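Local coordinates for protein sugar phosphate isomerase/epimerase (Parabacteroides distasonis, PDB 3OBE) that probably acts as an isomerase or epimerase on sugars or sugar phosphates, built on a xylose isomerase-like TIM barrel, at residues A[245-250]-A[257-262]. Residues are numbered along the deposited sequence; the frame is centred on the assembly and turned at random. Where two conformers were deposited one is given.
Sequences IKDRWI and MNFPNI
The phenyl ring of F259 turns its edge to the carbonyl of K246 and the carboxylate of D247 where strand 240-245 of the TIM barrel runs out into the loop before helix 259-269, the strand-to-helix half of a beta-alpha unit. Two oxygens lie near the ring plane: D247 OD2 stands 3.4 Å from F259 CE2, and K246 O is 3.5 Å from F259 CZ. K246 O, buried with no hydrogen-bond partner, faces the CZ corner of the ring edge. The D247 carboxylate is turned 61° from the ring. CG anti to the backbone N (chi1 -156°) brings it to the F259 edge and to M257, a selenomethionine whose CG lies 3.7 Å from the other oxygen, D247 OD1. Both oxygens are also held within the loop: OD1 accepts from R248 N (2.7 Å) and S254 OG, OD2 from G252 N. An alanine in place of D247 would probably leave these loop donors without their acceptor and open a gap beside F259 and M257. On the strand side, I245 slides past F259 and sets CG2 obliquely against CE1 of the ring at 3.8 Å. Y297 of helix 287-300 also packs on F259. N258 is the N-cap: its OD1 accepts from N261 N at 3.1 Å, the donor standing above the plane of the side-chain amide. The other branch of I245 ends in CD1, 4.3 Å from I262 CG2 in the helix's first turn.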
loop_
_atom_site.group_PDB
_atom_site.type_symbol
_atom_site.label_atom_id
_atom_site.label_comp_id
_atom_site.label_asym_id
_atom_site.label_seq_id
_atom_site.Cartn_x
_atom_site.Cartn_y
_atom_site.Cartn_z
ATOM N N ILE A 245 -3.876 -4.958 -4.428
ATOM C CA ILE A 245 -4.444 -6.033 -5.216
ATOM C C ILE A 245 -3.383 -7.119 -5.304
ATOM O O ILE A 245 -2.303 -6.927 -5.904
ATOM C CB ILE A 245 -4.915 -5.541 -6.621
ATOM C CG1 ILE A 245 -6.092 -4.554 -6.463
ATOM C CG2 ILE A 245 -5.252 -6.720 -7.567
ATOM C CD1 ILE A 245 -7.403 -5.224 -5.885
ATOM N N LYS A 246 -3.689 -8.229 -4.635
ATOM C CA LYS A 246 -2.794 -9.342 -4.444
ATOM C C LYS A 246 -3.603 -10.633 -4.532
ATOM O O LYS A 246 -4.804 -10.654 -4.230
ATOM C CB LYS A 246 -2.059 -9.245 -3.095
ATOM C CG LYS A 246 -1.020 -10.400 -2.942
ATOM C CD LYS A 246 -0.229 -10.321 -1.714
ATOM C CE LYS A 246 0.759 -11.458 -1.651
ATOM N NZ LYS A 246 0.171 -12.813 -1.946
ATOM N N ASP A 247 -2.962 -11.687 -5.009
ATOM C CA ASP A 247 -3.583 -13.002 -5.144
ATOM C C ASP A 247 -2.508 -14.009 -4.740
ATOM O O ASP A 247 -1.487 -13.616 -4.186
ATOM C CB ASP A 247 -4.057 -13.164 -6.589
ATOM C CG ASP A 247 -5.178 -14.167 -6.764
ATOM O OD1 ASP A 247 -5.244 -15.138 -5.979
ATOM O OD2 ASP A 247 -5.971 -14.011 -7.769
ATOM N N ARG A 248 -2.689 -15.298 -5.022
ATOM C CA ARG A 248 -1.633 -16.272 -4.725
ATOM C C ARG A 248 -0.350 -15.863 -5.467
ATOM O O ARG A 248 0.734 -15.812 -4.900
ATOM C CB ARG A 248 -2.070 -17.632 -5.163
ATOM C CG ARG A 248 -3.343 -18.095 -4.450
ATOM C CD ARG A 248 -3.077 -18.243 -2.931
ATOM N NE ARG A 248 -2.453 -19.518 -2.627
ATOM C CZ ARG A 248 -2.073 -19.889 -1.407
ATOM N NH1 ARG A 248 -2.216 -19.066 -0.381
ATOM N NH2 ARG A 248 -1.523 -21.067 -1.214
ATOM N N TRP A 249 -0.520 -15.559 -6.738
ATOM C CA TRP A 249 0.601 -15.031 -7.556
ATOM C C TRP A 249 -0.009 -14.099 -8.603
ATOM O O TRP A 249 -0.335 -12.939 -8.314
ATOM C CB TRP A 249 1.473 -16.163 -8.090
ATOM C CG TRP A 249 2.852 -15.628 -8.488
ATOM C CD1 TRP A 249 3.754 -15.006 -7.656
ATOM C CD2 TRP A 249 3.466 -15.682 -9.780
ATOM N NE1 TRP A 249 4.880 -14.643 -8.361
ATOM C CE2 TRP A 249 4.732 -15.047 -9.665
ATOM C CE3 TRP A 249 3.085 -16.205 -11.035
ATOM C CZ2 TRP A 249 5.591 -14.911 -10.752
ATOM C CZ3 TRP A 249 3.946 -16.090 -12.091
ATOM C CH2 TRP A 249 5.184 -15.428 -11.949
ATOM N N ILE A 250 -0.246 -14.595 -9.798
ATOM C CA ILE A 250 -0.836 -13.749 -10.837
ATOM C C ILE A 250 -2.248 -13.340 -10.452
ATOM O O ILE A 250 -3.061 -14.161 -10.037
ATOM C CB ILE A 250 -0.864 -14.418 -12.186
ATOM C CG1 ILE A 250 0.533 -14.507 -12.775
ATOM C CG2 ILE A 250 -1.736 -13.625 -13.226
ATOM C CD1 ILE A 250 0.656 -15.607 -13.870
HETATM N N MSE A 257 -10.192 -15.166 -4.421
HETATM C CA MSE A 257 -10.484 -13.742 -4.592
HETATM C C MSE A 257 -11.601 -13.556 -5.628
HETATM O O MSE A 257 -11.582 -14.173 -6.694
HETATM C CB MSE A 257 -9.210 -12.963 -5.016
HETATM C CG MSE A 257 -7.941 -13.306 -4.251
HETATM SE SE MSE A 257 -8.223 -12.983 -2.387
HETATM C CE MSE A 257 -8.806 -11.119 -2.382
ATOM N N ASN A 258 -12.547 -12.689 -5.282
ATOM C CA ASN A 258 -13.606 -12.273 -6.193
ATOM C C ASN A 258 -13.333 -10.821 -6.593
ATOM O O ASN A 258 -13.863 -9.878 -6.001
ATOM C CB ASN A 258 -14.962 -12.422 -5.517
ATOM C CG ASN A 258 -16.107 -12.330 -6.541
ATOM O OD1 ASN A 258 -16.009 -11.544 -7.485
ATOM N ND2 ASN A 258 -17.168 -13.059 -6.323
ATOM N N PHE A 259 -12.453 -10.648 -7.564
ATOM C CA PHE A 259 -12.064 -9.321 -8.016
ATOM C C PHE A 259 -13.239 -8.565 -8.623
ATOM O O PHE A 259 -13.342 -7.369 -8.408
ATOM C CB PHE A 259 -10.821 -9.384 -8.908
ATOM C CG PHE A 259 -9.574 -9.686 -8.125
ATOM C CD1 PHE A 259 -9.162 -8.795 -7.140
ATOM C CD2 PHE A 259 -8.872 -10.855 -8.303
ATOM C CE1 PHE A 259 -8.061 -9.039 -6.350
ATOM C CE2 PHE A 259 -7.743 -11.098 -7.492
ATOM C CZ PHE A 259 -7.351 -10.175 -6.567
ATOM N N PRO A 260 -14.173 -9.254 -9.314
ATOM C CA PRO A 260 -15.322 -8.472 -9.812
ATOM C C PRO A 260 -16.058 -7.777 -8.679
ATOM O O PRO A 260 -16.373 -6.608 -8.772
ATOM C CB PRO A 260 -16.162 -9.521 -10.512
ATOM C CG PRO A 260 -15.163 -10.451 -11.088
ATOM C CD PRO A 260 -14.127 -10.580 -9.970
ATOM N N ASN A 261 -16.262 -8.470 -7.556
ATOM C CA ASN A 261 -16.928 -7.828 -6.415
ATOM C C ASN A 261 -16.101 -6.818 -5.668
ATOM O O ASN A 261 -16.647 -5.833 -5.189
ATOM C CB ASN A 261 -17.455 -8.855 -5.438
ATOM C CG ASN A 261 -18.681 -9.576 -5.948
ATOM O OD1 ASN A 261 -19.367 -9.180 -6.924
ATOM N ND2 ASN A 261 -18.993 -10.674 -5.278
ATOM N N ILE A 262 -14.799 -7.082 -5.521
ATOM C CA ILE A 262 -13.879 -6.151 -4.873
ATOM C C ILE A 262 -13.825 -4.830 -5.625
ATOM O O ILE A 262 -13.983 -3.754 -5.019
ATOM C CB ILE A 262 -12.490 -6.779 -4.707
ATOM C CG1 ILE A 262 -12.550 -7.874 -3.633
ATOM C CG2 ILE A 262 -11.413 -5.734 -4.401
ATOM C CD1 ILE A 262 -11.370 -8.815 -3.634
#